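Local coordinates for protein genome packaging NTPase B204 (PDB 4KFU) that probably hydrolyses ATP to drive packaging of the viral DNA into the capsid, as a P-loop ATPase of the FtsK-HerA superfamily, at residues S59-V71 against K83-Y95. Sequence-based numbering, arbitrary orientation.
Sequences SLSDIVSKQYVVV and KLWQASKLHSKKY
His91 and Ile63 make the polar link between the two segments: ND1 of His91 donates to the backbone O of Ile63 at 2.8 Å, with an N-H...O angle of 160°. The carbonyl lies close to the imidazole plane, and the carbonyls of Lys66 and Gln67 also sit at the ring edge. With CG anti to the backbone N (chi1 174°), the imidazole extends from helix 83-95 toward the last turn of helix 60-65. Its other nitrogen, NE2, bonds to Ser35 OG, so both ring nitrogens are engaged and the rotation of the ring is fixed.

Apolar side chains pack along the helix pair, whose axes run in the same general direction, 35° apart, and approach to 8.0 Å. Ala87 is the small residue at the interface; its CB meets Leu60 CD2 at 3.8 Å and Ile63 CG2 at 3.9 Å. Both methyls of Val64 lie against Leu90 CB, and CG2 also approaches the backbone O of Ala87. Toward the N-terminal end of 83-95, the methyls of Leu60 rest against the aliphatic CG and CD of Lys83, whereas Ile63 CD1 meets Leu84 CD1 at 4.1 Å.

At the C-terminal end of 83-95, Tyr95 offers one ring face to Gln67, whose CA stands 3.8 Å from the ring centroid in a CH-pi contact; CB and CG of Gln67 continue across the CE2 side.

Leu84 CD1 also reaches Val71 CG2, 4.3 Å away, on the strand that follows helix 60-65. That strand, 68-72, lies between strands 55-56 and 35-40 in the sheet. Helix 78-95 packs on strands 35-40, 98-102 and 131-137, with Ser88 touching all three, while helix 60-65 flanks it near the sheet margin and Leu84 touches the zinc ligand Asp39.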
loop_
_atom_site.group_PDB
_atom_site.type_symbol
_atom_site.label_atom_id
_atom_site.label_comp_id
_atom_site.label_asym_id
_atom_site.label_seq_id
_atom_site.Cartn_x
_atom_site.Cartn_y
_atom_site.Cartn_z
ATOM N N SER A 59 19.563 9.845 -0.339
ATOM C CA SER A 59 20.069 9.690 1.021
ATOM C C SER A 59 18.915 9.563 2.021
ATOM O O SER A 59 17.765 9.874 1.705
ATOM C CB SER A 59 20.969 10.869 1.406
ATOM O OG SER A 59 20.196 12.004 1.758
ATOM N N LEU A 60 19.226 9.107 3.230
ATOM C CA LEU A 60 18.230 9.018 4.292
ATOM C C LEU A 60 17.746 10.401 4.672
ATOM O O LEU A 60 16.605 10.587 5.108
ATOM C CB LEU A 60 18.847 8.377 5.531
ATOM C CG LEU A 60 18.909 6.862 5.573
ATOM C CD1 LEU A 60 19.741 6.434 6.775
ATOM C CD2 LEU A 60 17.503 6.330 5.665
ATOM N N SER A 61 18.642 11.370 4.540
ATOM C CA SER A 61 18.332 12.748 4.891
ATOM C C SER A 61 17.218 13.287 4.012
ATOM O O SER A 61 16.313 13.970 4.497
ATOM C CB SER A 61 19.579 13.627 4.743
ATOM O OG SER A 61 19.234 14.994 4.906
ATOM N N ASP A 62 17.298 12.986 2.717
ATOM C CA ASP A 62 16.247 13.376 1.776
ATOM C C ASP A 62 14.887 12.814 2.189
ATOM O O ASP A 62 13.864 13.488 2.058
ATOM C CB ASP A 62 16.580 12.897 0.360
ATOM C CG ASP A 62 17.760 13.626 -0.252
ATOM O OD1 ASP A 62 18.230 14.620 0.349
ATOM O OD2 ASP A 62 18.213 13.193 -1.340
ATOM N N ILE A 63 14.871 11.581 2.689
ATOM C CA ILE A 63 13.603 10.954 3.069
ATOM C C ILE A 63 12.941 11.747 4.186
ATOM O O ILE A 63 11.740 11.997 4.153
ATOM C CB ILE A 63 13.796 9.491 3.504
ATOM C CG1 ILE A 63 14.458 8.698 2.378
ATOM C CG2 ILE A 63 12.464 8.853 3.879
ATOM C CD1 ILE A 63 14.675 7.236 2.719
ATOM N N VAL A 64 13.732 12.177 5.164
ATOM C CA VAL A 64 13.195 12.968 6.269
ATOM C C VAL A 64 12.813 14.404 5.865
ATOM O O VAL A 64 11.779 14.917 6.297
ATOM C CB VAL A 64 14.197 13.016 7.467
ATOM C CG1 VAL A 64 13.599 13.781 8.646
ATOM C CG2 VAL A 64 14.584 11.613 7.891
ATOM N N SER A 65 13.645 15.055 5.047
ATOM C CA SER A 65 13.486 16.491 4.800
ATOM C C SER A 65 12.536 16.884 3.663
ATOM O O SER A 65 11.939 17.963 3.701
ATOM C CB SER A 65 14.852 17.168 4.592
ATOM O OG SER A 65 15.482 16.704 3.413
ATOM N N LYS A 66 12.402 16.025 2.653
ATOM C CA LYS A 66 11.576 16.341 1.484
ATOM C C LYS A 66 10.114 15.978 1.723
ATOM O O LYS A 66 9.805 14.850 2.125
ATOM C CB LYS A 66 12.106 15.610 0.249
ATOM C CG LYS A 66 13.539 15.993 -0.138
ATOM C CD LYS A 66 13.629 17.450 -0.591
ATOM C CE LYS A 66 15.074 17.857 -0.869
ATOM N NZ LYS A 66 15.911 17.648 0.346
ATOM N N GLN A 67 9.216 16.929 1.463
ATOM C CA GLN A 67 7.789 16.763 1.766
ATOM C C GLN A 67 7.133 15.641 0.951
ATOM O O GLN A 67 6.414 14.811 1.502
ATOM C CB GLN A 67 7.031 18.079 1.561
ATOM C CG GLN A 67 5.574 18.035 2.017
ATOM C CD GLN A 67 4.824 19.324 1.714
ATOM O OE1 GLN A 67 5.205 20.075 0.816
ATOM N NE2 GLN A 67 3.756 19.584 2.467
ATOM N N TYR A 68 7.384 15.629 -0.357
ATOM C CA TYR A 68 6.919 14.551 -1.216
ATOM C C TYR A 68 8.125 13.819 -1.777
ATOM O O TYR A 68 8.917 14.391 -2.532
ATOM C CB TYR A 68 6.009 15.096 -2.321
ATOM C CG TYR A 68 4.761 15.737 -1.755
ATOM C CD1 TYR A 68 3.726 14.956 -1.248
ATOM C CD2 TYR A 68 4.626 17.120 -1.695
ATOM C CE1 TYR A 68 2.586 15.529 -0.717
ATOM C CE2 TYR A 68 3.486 17.705 -1.157
ATOM C CZ TYR A 68 2.472 16.904 -0.675
ATOM O OH TYR A 68 1.336 17.472 -0.141
ATOM N N VAL A 69 8.272 12.551 -1.400
ATOM C CA VAL A 69 9.526 11.852 -1.646
ATOM C C VAL A 69 9.343 10.452 -2.232
ATOM O O VAL A 69 8.425 9.703 -1.865
ATOM C CB VAL A 69 10.415 11.845 -0.363
ATOM C CG1 VAL A 69 9.645 11.301 0.811
ATOM C CG2 VAL A 69 11.705 11.055 -0.574
ATOM N N VAL A 70 10.229 10.121 -3.164
ATOM C CA VAL A 70 10.209 8.843 -3.852
ATOM C C VAL A 70 11.562 8.177 -3.667
ATOM O O VAL A 70 12.608 8.770 -3.972
ATOM C CB VAL A 70 9.935 9.043 -5.355
ATOM C CG1 VAL A 70 9.956 7.704 -6.092
ATOM C CG2 VAL A 70 8.611 9.760 -5.563
ATOM N N VAL A 71 11.532 6.950 -3.156
ATOM C CA VAL A 71 12.731 6.195 -2.856
ATOM C C VAL A 71 12.771 4.962 -3.750
ATOM O O VAL A 71 11.938 4.066 -3.603
ATOM C CB VAL A 71 12.704 5.691 -1.394
ATOM C CG1 VAL A 71 14.084 5.201 -0.975
ATOM C CG2 VAL A 71 12.192 6.777 -0.453
ATOM N N LYS A 83 15.360 0.517 7.763
ATOM C CA LYS A 83 15.969 1.841 7.648
ATOM C C LYS A 83 14.939 2.852 7.165
ATOM O O LYS A 83 14.840 3.959 7.685
ATOM C CB LYS A 83 17.131 1.781 6.644
ATOM C CG LYS A 83 18.116 2.921 6.735
ATOM C CD LYS A 83 18.871 3.106 5.412
ATOM C CE LYS A 83 19.280 1.778 4.789
ATOM N NZ LYS A 83 20.028 1.990 3.506
ATOM N N LEU A 84 14.156 2.460 6.165
ATOM C CA LEU A 84 13.114 3.334 5.614
ATOM C C LEU A 84 12.056 3.692 6.646
ATOM O O LEU A 84 11.531 4.808 6.649
ATOM C CB LEU A 84 12.446 2.655 4.408
ATOM C CG LEU A 84 11.198 3.327 3.830
ATOM C CD1 LEU A 84 11.518 4.718 3.313
ATOM C CD2 LEU A 84 10.585 2.493 2.711
ATOM N N TRP A 85 11.722 2.726 7.500
ATOM C CA TRP A 85 10.705 2.944 8.527
ATOM C C TRP A 85 11.170 3.970 9.568
ATOM O O TRP A 85 10.408 4.865 9.964
ATOM C CB TRP A 85 10.321 1.613 9.177
ATOM C CG TRP A 85 9.259 1.726 10.242
ATOM C CD1 TRP A 85 9.429 1.567 11.592
ATOM C CD2 TRP A 85 7.866 2.013 10.043
ATOM N NE1 TRP A 85 8.227 1.751 12.243
ATOM C CE2 TRP A 85 7.260 2.021 11.323
ATOM C CE3 TRP A 85 7.078 2.261 8.916
ATOM C CZ2 TRP A 85 5.896 2.276 11.495
ATOM C CZ3 TRP A 85 5.725 2.504 9.097
ATOM C CH2 TRP A 85 5.152 2.516 10.379
ATOM N N GLN A 86 12.417 3.840 10.009
ATOM C CA GLN A 86 12.976 4.780 10.970
ATOM C C GLN A 86 13.009 6.180 10.384
ATOM O O GLN A 86 12.673 7.161 11.064
ATOM C CB GLN A 86 14.400 4.360 11.375
ATOM C CG GLN A 86 14.477 3.087 12.212
ATOM C CD GLN A 86 13.682 3.178 13.506
ATOM O OE1 GLN A 86 13.737 4.187 14.226
ATOM N NE2 GLN A 86 12.948 2.115 13.818
ATOM N N ALA A 87 13.420 6.276 9.122
ATOM C CA ALA A 87 13.466 7.569 8.428
ATOM C C ALA A 87 12.056 8.121 8.225
ATOM O O ALA A 87 11.835 9.333 8.278
ATOM C CB ALA A 87 14.201 7.445 7.086
ATOM N N SER A 88 11.092 7.233 7.979
ATOM C CA SER A 88 9.705 7.672 7.794
ATOM C C SER A 88 9.113 8.255 9.070
ATOM O O SER A 88 8.361 9.220 9.022
ATOM C CB SER A 88 8.825 6.509 7.293
ATOM O OG SER A 88 9.245 6.060 6.012
ATOM N N LYS A 89 9.418 7.632 10.204
ATOM C CA LYS A 89 8.966 8.135 11.502
ATOM C C LYS A 89 9.509 9.548 11.782
ATOM O O LYS A 89 8.786 10.425 12.262
ATOM C CB LYS A 89 9.353 7.160 12.617
ATOM C CG LYS A 89 8.488 5.897 12.655
ATOM C CD LYS A 89 8.619 5.133 13.976
ATOM C CE LYS A 89 9.944 4.415 14.095
ATOM N NZ LYS A 89 9.966 3.557 15.318
ATOM N N LEU A 90 10.779 9.772 11.463
ATOM C CA LEU A 90 11.355 11.110 11.630
ATOM C C LEU A 90 10.747 12.096 10.630
ATOM O O LEU A 90 10.455 13.242 10.980
ATOM C CB LEU A 90 12.884 11.070 11.549
ATOM C CG LEU A 90 13.541 10.310 12.716
ATOM C CD1 LEU A 90 15.043 10.107 12.496
ATOM C CD2 LEU A 90 13.293 11.015 14.048
ATOM N N HIS A 91 10.538 11.641 9.395
ATOM C CA HIS A 91 9.802 12.437 8.419
ATOM C C HIS A 91 8.450 12.874 8.987
ATOM O O HIS A 91 8.028 14.011 8.791
ATOM C CB HIS A 91 9.578 11.629 7.140
ATOM C CG HIS A 91 8.698 12.311 6.139
ATOM N ND1 HIS A 91 9.178 12.781 4.934
ATOM C CD2 HIS A 91 7.373 12.590 6.152
ATOM C CE1 HIS A 91 8.184 13.325 4.251
ATOM N NE2 HIS A 91 7.083 13.230 4.972
ATOM N N SER A 92 7.774 11.963 9.684
ATOM C CA SER A 92 6.451 12.240 10.242
ATOM C C SER A 92 6.511 13.253 11.386
ATOM O O SER A 92 5.581 14.051 11.579
ATOM C CB SER A 92 5.788 10.936 10.717
ATOM O OG SER A 92 4.581 11.209 11.408
ATOM N N LYS A 93 7.599 13.206 12.151
ATOM C CA LYS A 93 7.834 14.193 13.192
ATOM C C LYS A 93 7.832 15.597 12.587
ATOM O O LYS A 93 7.207 16.513 13.121
ATOM C CB LYS A 93 9.166 13.929 13.896
ATOM C CG LYS A 93 9.132 12.823 14.947
ATOM C CD LYS A 93 7.976 13.019 15.925
ATOM C CE LYS A 93 8.184 12.219 17.209
ATOM N NZ LYS A 93 8.446 10.772 16.951
ATOM N N LYS A 94 8.513 15.752 11.456
ATOM C CA LYS A 94 8.624 17.053 10.804
ATOM C C LYS A 94 7.340 17.459 10.101
ATOM O O LYS A 94 6.819 18.552 10.341
ATOM C CB LYS A 94 9.784 17.053 9.801
ATOM C CG LYS A 94 9.934 18.351 9.010
ATOM C CD LYS A 94 11.103 18.259 8.037
ATOM C CE LYS A 94 11.825 19.597 7.899
ATOM N NZ LYS A 94 11.425 20.342 6.676
ATOM N N TYR A 95 6.826 16.579 9.236
ATOM C CA TYR A 95 5.701 16.933 8.365
ATOM C C TYR A 95 4.329 16.541 8.895
ATOM O O TYR A 95 3.330 16.762 8.220
ATOM C CB TYR A 95 5.888 16.340 6.965
ATOM C CG TYR A 95 6.999 16.992 6.180
ATOM C CD1 TYR A 95 8.208 16.341 5.972
ATOM C CD2 TYR A 95 6.844 18.271 5.661
ATOM C CE1 TYR A 95 9.238 16.947 5.259
ATOM C CE2 TYR A 95 7.858 18.885 4.950
ATOM C CZ TYR A 95 9.052 18.219 4.749
ATOM O OH TYR A 95 10.058 18.835 4.035
#